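Local coordinates for cycloalternan-forming enzyme (Listeria monocytogenes serovar 1/2a, PDB 5F7U), which belongs to glycoside hydrolase family 31, with a TIM-barrel domain flanked by beta-rich domains and several sites that hold glycans, at residues A[86-96]-A[108-119]. The protein carries 1 engineered substitution. Sequence-based numbering, arbitrary orientation.
Sequences FEKGDEITYTT and SGPFTFYVTDWE
I92 and Y94 pair with F113 and F111 in an antiparallel beta hairpin of the N-terminal beta region, probably part of its E-set-like domain. Strands 91-96 and 108-114 run at 161°, and paired backbone bonds also tie T96 to S108. A beta bulge follows Y94: on the second strand G109 and P110, joined by a cis peptide, lie opposite T95 alone.

One face of the hairpin carries I92, Y94, F111 and F113, with T96 and S108 at its end. I92 CB sits over the face of the F113 ring, 3.8 Å from its centroid. F113 CG stands between its backbone N and carbonyl carbon (chi1 63°), which lays the ring alongside I92. The F113 edge turns toward the face of F86, planes at 70°. F111 CB lies over one face of Y94, 3.8 Å from Y94 CZ. On the hairpin's other face, T93 OG1 and T112 OG1 share a hydrogen bond of 2.7 Å. E91 CG packs 3.5 Å from Y114 CE1, and a water links E91 OE1 to Y114 OH.

A type II turn at 87-90 bonds to V115. The extended K88 chain reaches E119, where NZ meets the anti lone pair of OE2 at 2.6 Å.

Y94 OH bonds to H9 and R25, while E7 holds T96 OG1 and S108 OG. Strand 36-43 packs against F86, Y94 and F113, and strand 49-57 pairs with the other edge of strand 91-96.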
ATOM      1  N   PHE A  86      13.351 -38.052  20.978  1.00 21.69           N
ATOM      2  CA  PHE A  86      13.816 -38.904  19.896  1.00 21.97           C
ATOM      3  C   PHE A  86      15.077 -38.382  19.225  1.00 22.49           C
ATOM      4  O   PHE A  86      15.493 -37.239  19.458  1.00 22.68           O
ATOM      5  CB  PHE A  86      12.684 -39.097  18.875  1.00 20.64           C
ATOM      6  CG  PHE A  86      11.489 -39.758  19.462  1.00 20.20           C
ATOM      7  CD1 PHE A  86      11.475 -41.138  19.666  1.00 20.86           C
ATOM      8  CD2 PHE A  86      10.377 -38.997  19.860  1.00 19.39           C
ATOM      9  CE1 PHE A  86      10.371 -41.758  20.258  1.00 20.49           C
ATOM     10  CE2 PHE A  86       9.273 -39.610  20.443  1.00 19.16           C
ATOM     11  CZ  PHE A  86       9.270 -40.992  20.636  1.00 19.82           C
ATOM     12  N   GLU A  87      15.704 -39.255  18.443  1.00 23.35           N
ATOM     13  CA  GLU A  87      16.889 -38.892  17.660  1.00 24.13           C
ATOM     14  C   GLU A  87      16.536 -38.576  16.219  1.00 23.05           C
ATOM     15  O   GLU A  87      15.521 -39.059  15.701  1.00 21.92           O
ATOM     16  CB  GLU A  87      17.892 -40.027  17.705  1.00 26.76           C
ATOM     17  CG  GLU A  87      18.461 -40.279  19.084  1.00 29.45           C
ATOM     18  CD  GLU A  87      19.228 -41.587  19.136  1.00 32.56           C
ATOM     19  OE1 GLU A  87      20.309 -41.669  18.527  1.00 35.20           O
ATOM     20  OE2 GLU A  87      18.740 -42.537  19.770  1.00 34.29           O
ATOM     21  N   LYS A  88      17.404 -37.793  15.569  1.00 22.74           N
ATOM     22  CA  LYS A  88      17.256 -37.473  14.146  1.00 22.27           C
ATOM     23  C   LYS A  88      17.153 -38.786  13.370  1.00 22.62           C
ATOM     24  O   LYS A  88      17.976 -39.682  13.575  1.00 23.37           O
ATOM     25  CB  LYS A  88      18.458 -36.661  13.650  1.00 22.52           C
ATOM     26  CG  LYS A  88      18.426 -36.328  12.160  1.00 22.33           C
ATOM     27  CD  LYS A  88      19.787 -35.857  11.707  1.00 23.07           C
ATOM     28  CE  LYS A  88      19.767 -35.402  10.260  1.00 23.25           C
ATOM     29  NZ  LYS A  88      21.144 -35.071   9.822  1.00 24.48           N
ATOM     30  N   GLY A  89      16.141 -38.883  12.505  1.00 21.96           N
ATOM     31  CA  GLY A  89      15.914 -40.081  11.690  1.00 22.73           C
ATOM     32  C   GLY A  89      14.891 -41.059  12.256  1.00 22.33           C
ATOM     33  O   GLY A  89      14.448 -41.953  11.540  1.00 23.00           O
ATOM     34  N   ASP A  90      14.519 -40.909  13.530  1.00 21.83           N
ATOM     35  CA  ASP A  90      13.503 -41.789  14.122  1.00 21.58           C
ATOM     36  C   ASP A  90      12.175 -41.580  13.411  1.00 20.92           C
ATOM     37  O   ASP A  90      11.765 -40.444  13.155  1.00 20.27           O
ATOM     38  CB  ASP A  90      13.328 -41.561  15.629  1.00 21.12           C
ATOM     39  CG  ASP A  90      14.472 -42.121  16.464  1.00 22.50           C
ATOM     40  OD1 ASP A  90      15.261 -42.966  15.982  1.00 23.50           O
ATOM     41  OD2 ASP A  90      14.570 -41.719  17.639  1.00 22.63           O
ATOM     42  N   GLU A  91      11.530 -42.689  13.073  1.00 21.29           N
ATOM     43  CA  GLU A  91      10.234 -42.666  12.427  1.00 21.03           C
ATOM     44  C   GLU A  91       9.251 -43.234  13.433  1.00 20.62           C
ATOM     45  O   GLU A  91       9.337 -44.409  13.805  1.00 21.10           O
ATOM     46  CB  GLU A  91      10.263 -43.496  11.139  1.00 22.39           C
ATOM     47  CG  GLU A  91       8.904 -43.613  10.462  1.00 22.92           C
ATOM     48  CD  GLU A  91       8.905 -44.488   9.218  1.00 24.72           C
ATOM     49  OE1 GLU A  91       7.834 -45.048   8.902  1.00 25.43           O
ATOM     50  OE2 GLU A  91       9.947 -44.635   8.547  1.00 25.97           O
ATOM     51  N   ILE A  92       8.343 -42.386  13.909  1.00 19.35           N
ATOM     52  CA  ILE A  92       7.407 -42.801  14.953  1.00 19.21           C
ATOM     53  C   ILE A  92       6.013 -42.923  14.360  1.00 18.80           C
ATOM     54  O   ILE A  92       5.551 -41.998  13.691  1.00 18.52           O
ATOM     55  CB  ILE A  92       7.419 -41.798  16.135  1.00 18.69           C
ATOM     56  CG1 ILE A  92       8.863 -41.515  16.645  1.00 19.57           C
ATOM     57  CG2 ILE A  92       6.439 -42.204  17.230  1.00 18.68           C
ATOM     58  CD1 ILE A  92       9.775 -42.698  16.868  1.00 20.72           C
ATOM     59  N   THR A  93       5.349 -44.056  14.608  1.00 19.22           N
ATOM     60  CA  THR A  93       3.948 -44.238  14.205  1.00 19.17           C
ATOM     61  C   THR A  93       3.118 -44.649  15.419  1.00 18.88           C
ATOM     62  O   THR A  93       3.506 -45.570  16.136  1.00 19.24           O
ATOM     63  CB  THR A  93       3.825 -45.265  13.065  1.00 20.76           C
ATOM     64  OG1 THR A  93       4.544 -44.777  11.916  1.00 21.28           O
ATOM     65  CG2 THR A  93       2.358 -45.512  12.680  1.00 20.88           C
ATOM     66  N   TYR A  94       1.989 -43.977  15.643  1.00 17.69           N
ATOM     67  CA  TYR A  94       1.187 -44.243  16.851  1.00 17.39           C
ATOM     68  C   TYR A  94      -0.307 -44.172  16.593  1.00 17.31           C
ATOM     69  O   TYR A  94      -0.759 -43.512  15.657  1.00 16.78           O
ATOM     70  CB  TYR A  94       1.582 -43.287  18.003  1.00 16.37           C
ATOM     71  CG  TYR A  94       1.226 -41.823  17.767  1.00 15.76           C
ATOM     72  CD1 TYR A  94      -0.020 -41.313  18.172  1.00 15.40           C
ATOM     73  CD2 TYR A  94       2.128 -40.951  17.139  1.00 15.54           C
ATOM     74  CE1 TYR A  94      -0.361 -39.975  17.942  1.00 14.82           C
ATOM     75  CE2 TYR A  94       1.788 -39.614  16.903  1.00 15.03           C
ATOM     76  CZ  TYR A  94       0.545 -39.139  17.309  1.00 14.67           C
ATOM     77  OH  TYR A  94       0.212 -37.804  17.098  1.00 14.40           O
ATOM     78  N   THR A  95      -1.060 -44.835  17.469  1.00 17.90           N
ATOM     79  CA  THR A  95      -2.513 -44.826  17.473  1.00 18.11           C
ATOM     80  C   THR A  95      -2.905 -44.538  18.919  1.00 17.85           C
ATOM     81  O   THR A  95      -2.380 -45.153  19.850  1.00 18.65           O
ATOM     82  CB  THR A  95      -3.061 -46.195  17.007  1.00 19.67           C
ATOM     83  OG1 THR A  95      -2.627 -46.450  15.666  1.00 20.73           O
ATOM     84  CG2 THR A  95      -4.599 -46.261  17.049  1.00 20.04           C
ATOM     85  N   THR A  96      -3.794 -43.572  19.111  1.00 17.42           N
ATOM     86  CA  THR A  96      -4.274 -43.243  20.457  1.00 17.04           C
ATOM     87  C   THR A  96      -5.559 -44.011  20.697  1.00 17.91           C
ATOM     88  O   THR A  96      -6.351 -44.183  19.771  1.00 18.10           O
ATOM     89  CB  THR A  96      -4.460 -41.721  20.645  1.00 16.33           C
ATOM     90  OG1 THR A  96      -5.336 -41.225  19.629  1.00 15.96           O
ATOM     91  CG2 THR A  96      -3.105 -41.030  20.533  1.00 15.64           C
ATOM     92  N   SER A 108      -7.775 -43.157  17.465  1.00 19.52           N
ATOM     93  CA  SER A 108      -7.400 -42.211  16.420  1.00 18.51           C
ATOM     94  C   SER A 108      -6.053 -42.615  15.854  1.00 18.62           C
ATOM     95  O   SER A 108      -5.155 -43.031  16.586  1.00 18.00           O
ATOM     96  CB  SER A 108      -7.319 -40.789  16.959  1.00 17.17           C
ATOM     97  OG  SER A 108      -8.581 -40.366  17.473  1.00 16.82           O
ATOM     98  N   GLY A 109      -5.923 -42.477  14.541  1.00 19.02           N
ATOM     99  CA  GLY A 109      -4.668 -42.791  13.858  1.00 19.31           C
ATOM    100  C   GLY A 109      -4.794 -43.944  12.886  1.00 20.43           C
ATOM    101  O   GLY A 109      -5.922 -44.340  12.569  1.00 21.28           O
ATOM    102  N   PRO A 110      -3.669 -44.514  12.432  1.00 20.83           N
ATOM    103  CA  PRO A 110      -2.315 -44.168  12.891  1.00 19.89           C
ATOM    104  C   PRO A 110      -1.801 -42.819  12.380  1.00 19.27           C
ATOM    105  O   PRO A 110      -2.271 -42.336  11.357  1.00 19.23           O
ATOM    106  CB  PRO A 110      -1.451 -45.288  12.295  1.00 21.16           C
ATOM    107  CG  PRO A 110      -2.201 -45.721  11.083  1.00 22.35           C
ATOM    108  CD  PRO A 110      -3.650 -45.632  11.461  1.00 22.16           C
ATOM    109  N   PHE A 111      -0.862 -42.233  13.120  1.00 18.23           N
ATOM    110  CA  PHE A 111      -0.175 -40.999  12.728  1.00 17.50           C
ATOM    111  C   PHE A 111       1.332 -41.231  12.721  1.00 17.84           C
ATOM    112  O   PHE A 111       1.877 -41.905  13.610  1.00 17.98           O
ATOM    113  CB  PHE A 111      -0.517 -39.860  13.702  1.00 16.83           C
ATOM    114  CG  PHE A 111      -1.991 -39.629  13.880  1.00 16.82           C
ATOM    115  CD1 PHE A 111      -2.755 -39.025  12.866  1.00 17.04           C
ATOM    116  CD2 PHE A 111      -2.623 -40.003  15.071  1.00 16.66           C
ATOM    117  CE1 PHE A 111      -4.124 -38.794  13.050  1.00 17.00           C
ATOM    118  CE2 PHE A 111      -3.995 -39.770  15.260  1.00 16.88           C
ATOM    119  CZ  PHE A 111      -4.738 -39.162  14.250  1.00 16.73           C
ATOM    120  N   THR A 112       2.010 -40.699  11.710  1.00 17.88           N
ATOM    121  CA  THR A 112       3.454 -40.879  11.612  1.00 18.22           C
ATOM    122  C   THR A 112       4.137 -39.529  11.692  1.00 17.52           C
ATOM    123  O   THR A 112       3.628 -38.556  11.135  1.00 17.16           O
ATOM    124  CB  THR A 112       3.842 -41.636  10.311  1.00 19.39           C
ATOM    125  OG1 THR A 112       3.289 -42.957  10.346  1.00 20.39           O
ATOM    126  CG2 THR A 112       5.392 -41.732  10.115  1.00 19.97           C
ATOM    127  N   PHE A 113       5.263 -39.461  12.409  1.00 17.32           N
ATOM    128  CA  PHE A 113       6.163 -38.306  12.276  1.00 17.11           C
ATOM    129  C   PHE A 113       7.601 -38.760  12.140  1.00 17.79           C
ATOM    130  O   PHE A 113       7.960 -39.860  12.592  1.00 18.46           O
ATOM    131  CB  PHE A 113       5.981 -37.253  13.403  1.00 16.28           C
ATOM    132  CG  PHE A 113       6.303 -37.743  14.809  1.00 15.91           C
ATOM    133  CD1 PHE A 113       7.602 -37.666  15.333  1.00 16.13           C
ATOM    134  CD2 PHE A 113       5.281 -38.217  15.640  1.00 15.48           C
ATOM    135  CE1 PHE A 113       7.870 -38.077  16.642  1.00 16.06           C
ATOM    136  CE2 PHE A 113       5.533 -38.624  16.952  1.00 15.57           C
ATOM    137  CZ  PHE A 113       6.835 -38.559  17.457  1.00 15.91           C
ATOM    138  N   TYR A 114       8.398 -37.925  11.478  1.00 18.16           N
ATOM    139  CA  TYR A 114       9.805 -38.210  11.236  1.00 19.05           C
ATOM    140  C   TYR A 114      10.628 -37.155  11.961  1.00 18.46           C
ATOM    141  O   TYR A 114      10.439 -35.957  11.748  1.00 18.61           O
ATOM    142  CB  TYR A 114      10.124 -38.194   9.742  1.00 20.40           C
ATOM    143  CG  TYR A 114       9.222 -39.077   8.912  1.00 21.70           C
ATOM    144  CD1 TYR A 114       9.548 -40.423   8.673  1.00 22.94           C
ATOM    145  CD2 TYR A 114       8.040 -38.562   8.338  1.00 22.08           C
ATOM    146  CE1 TYR A 114       8.709 -41.229   7.909  1.00 24.38           C
ATOM    147  CE2 TYR A 114       7.211 -39.365   7.570  1.00 23.14           C
ATOM    148  CZ  TYR A 114       7.552 -40.688   7.358  1.00 24.41           C
ATOM    149  OH  TYR A 114       6.719 -41.476   6.582  1.00 26.05           O
ATOM    150  N   VAL A 115      11.540 -37.605  12.801  1.00 18.06           N
ATOM    151  CA  VAL A 115      12.265 -36.706  13.686  1.00 17.54           C
ATOM    152  C   VAL A 115      13.450 -36.094  12.936  1.00 17.84           C
ATOM    153  O   VAL A 115      14.270 -36.800  12.343  1.00 18.41           O
ATOM    154  CB  VAL A 115      12.673 -37.427  14.984  1.00 17.71           C
ATOM    155  CG1 VAL A 115      13.457 -36.493  15.892  1.00 18.02           C
ATOM    156  CG2 VAL A 115      11.416 -37.933  15.698  1.00 17.24           C
ATOM    157  N   THR A 116      13.515 -34.770  12.982  1.00 17.34           N
ATOM    158  CA  THR A 116      14.416 -34.005  12.136  1.00 17.77           C
ATOM    159  C   THR A 116      15.520 -33.290  12.918  1.00 18.37           C
ATOM    160  O   THR A 116      15.441 -33.136  14.142  1.00 18.13           O
ATOM    161  CB  THR A 116      13.608 -32.940  11.370  1.00 17.48           C
ATOM    162  OG1 THR A 116      12.861 -32.164  12.321  1.00 16.56           O
ATOM    163  CG2 THR A 116      12.629 -33.602  10.381  1.00 17.07           C
ATOM    164  N   ASP A 117      16.554 -32.868  12.193  1.00 18.22           N
ATOM    165  CA  ASP A 117      17.521 -31.910  12.707  1.00 18.63           C
ATOM    166  C   ASP A 117      18.079 -31.101  11.551  1.00 17.67           C
ATOM    167  O   ASP A 117      17.920 -31.479  10.384  1.00 17.22           O
ATOM    168  CB  ASP A 117      18.651 -32.605  13.511  1.00 20.11           C
ATOM    169  CG  ASP A 117      19.251 -31.702  14.600  1.00 21.05           C
ATOM    170  OD1 ASP A 117      19.049 -30.466  14.599  1.00 20.85           O
ATOM    171  OD2 ASP A 117      19.952 -32.247  15.479  1.00 22.77           O
ATOM    172  N   TRP A 118      18.697 -29.969  11.882  1.00 17.61           N
ATOM    173  CA  TRP A 118      19.276 -29.072  10.882  1.00 17.04           C
ATOM    174  C   TRP A 118      20.552 -29.615  10.259  1.00 17.27           C
ATOM    175  O   TRP A 118      21.412 -30.175  10.953  1.00 17.72           O
ATOM    176  CB  TRP A 118      19.509 -27.678  11.497  1.00 16.93           C
ATOM    177  CG  TRP A 118      18.216 -26.957  11.737  1.00 17.02           C
ATOM    178  CD1 TRP A 118      17.525 -26.863  12.917  1.00 17.43           C
ATOM    179  CD2 TRP A 118      17.439 -26.276  10.759  1.00 16.47           C
ATOM    180  NE1 TRP A 118      16.360 -26.143  12.728  1.00 17.18           N
ATOM    181  CE2 TRP A 118      16.272 -25.789  11.410  1.00 16.55           C
ATOM    182  CE3 TRP A 118      17.595 -26.053   9.379  1.00 15.75           C
ATOM    183  CZ2 TRP A 118      15.288 -25.055  10.739  1.00 16.24           C
ATOM    184  CZ3 TRP A 118      16.600 -25.328   8.695  1.00 15.38           C
ATOM    185  CH2 TRP A 118      15.462 -24.832   9.389  1.00 15.77           C
ATOM    186  N   GLU A 119      20.653 -29.441   8.941  1.00 16.93           N
ATOM    187  CA  GLU A 119      21.885 -29.671   8.184  1.00 17.32           C
ATOM    188  C   GLU A 119      22.153 -28.374   7.437  1.00 16.82           C
ATOM    189  O   GLU A 119      21.207 -27.716   6.972  1.00 16.35           O
ATOM    190  CB  GLU A 119      21.708 -30.806   7.188  1.00 17.48           C
ATOM    191  CG  GLU A 119      21.411 -32.156   7.838  1.00 18.29           C
ATOM    192  CD  GLU A 119      21.199 -33.282   6.842  1.00 18.43           C
ATOM    193  OE1 GLU A 119      21.087 -33.042   5.613  1.00 18.18           O
ATOM    194  OE2 GLU A 119      21.127 -34.434   7.309  1.00 19.18           O
TER
HETATM  195  O   HOH W   1      21.608 -32.868  11.554  1.00 19.25           O
HETATM  196  O   HOH W   2       6.035 -44.100   6.786  1.00 40.51           O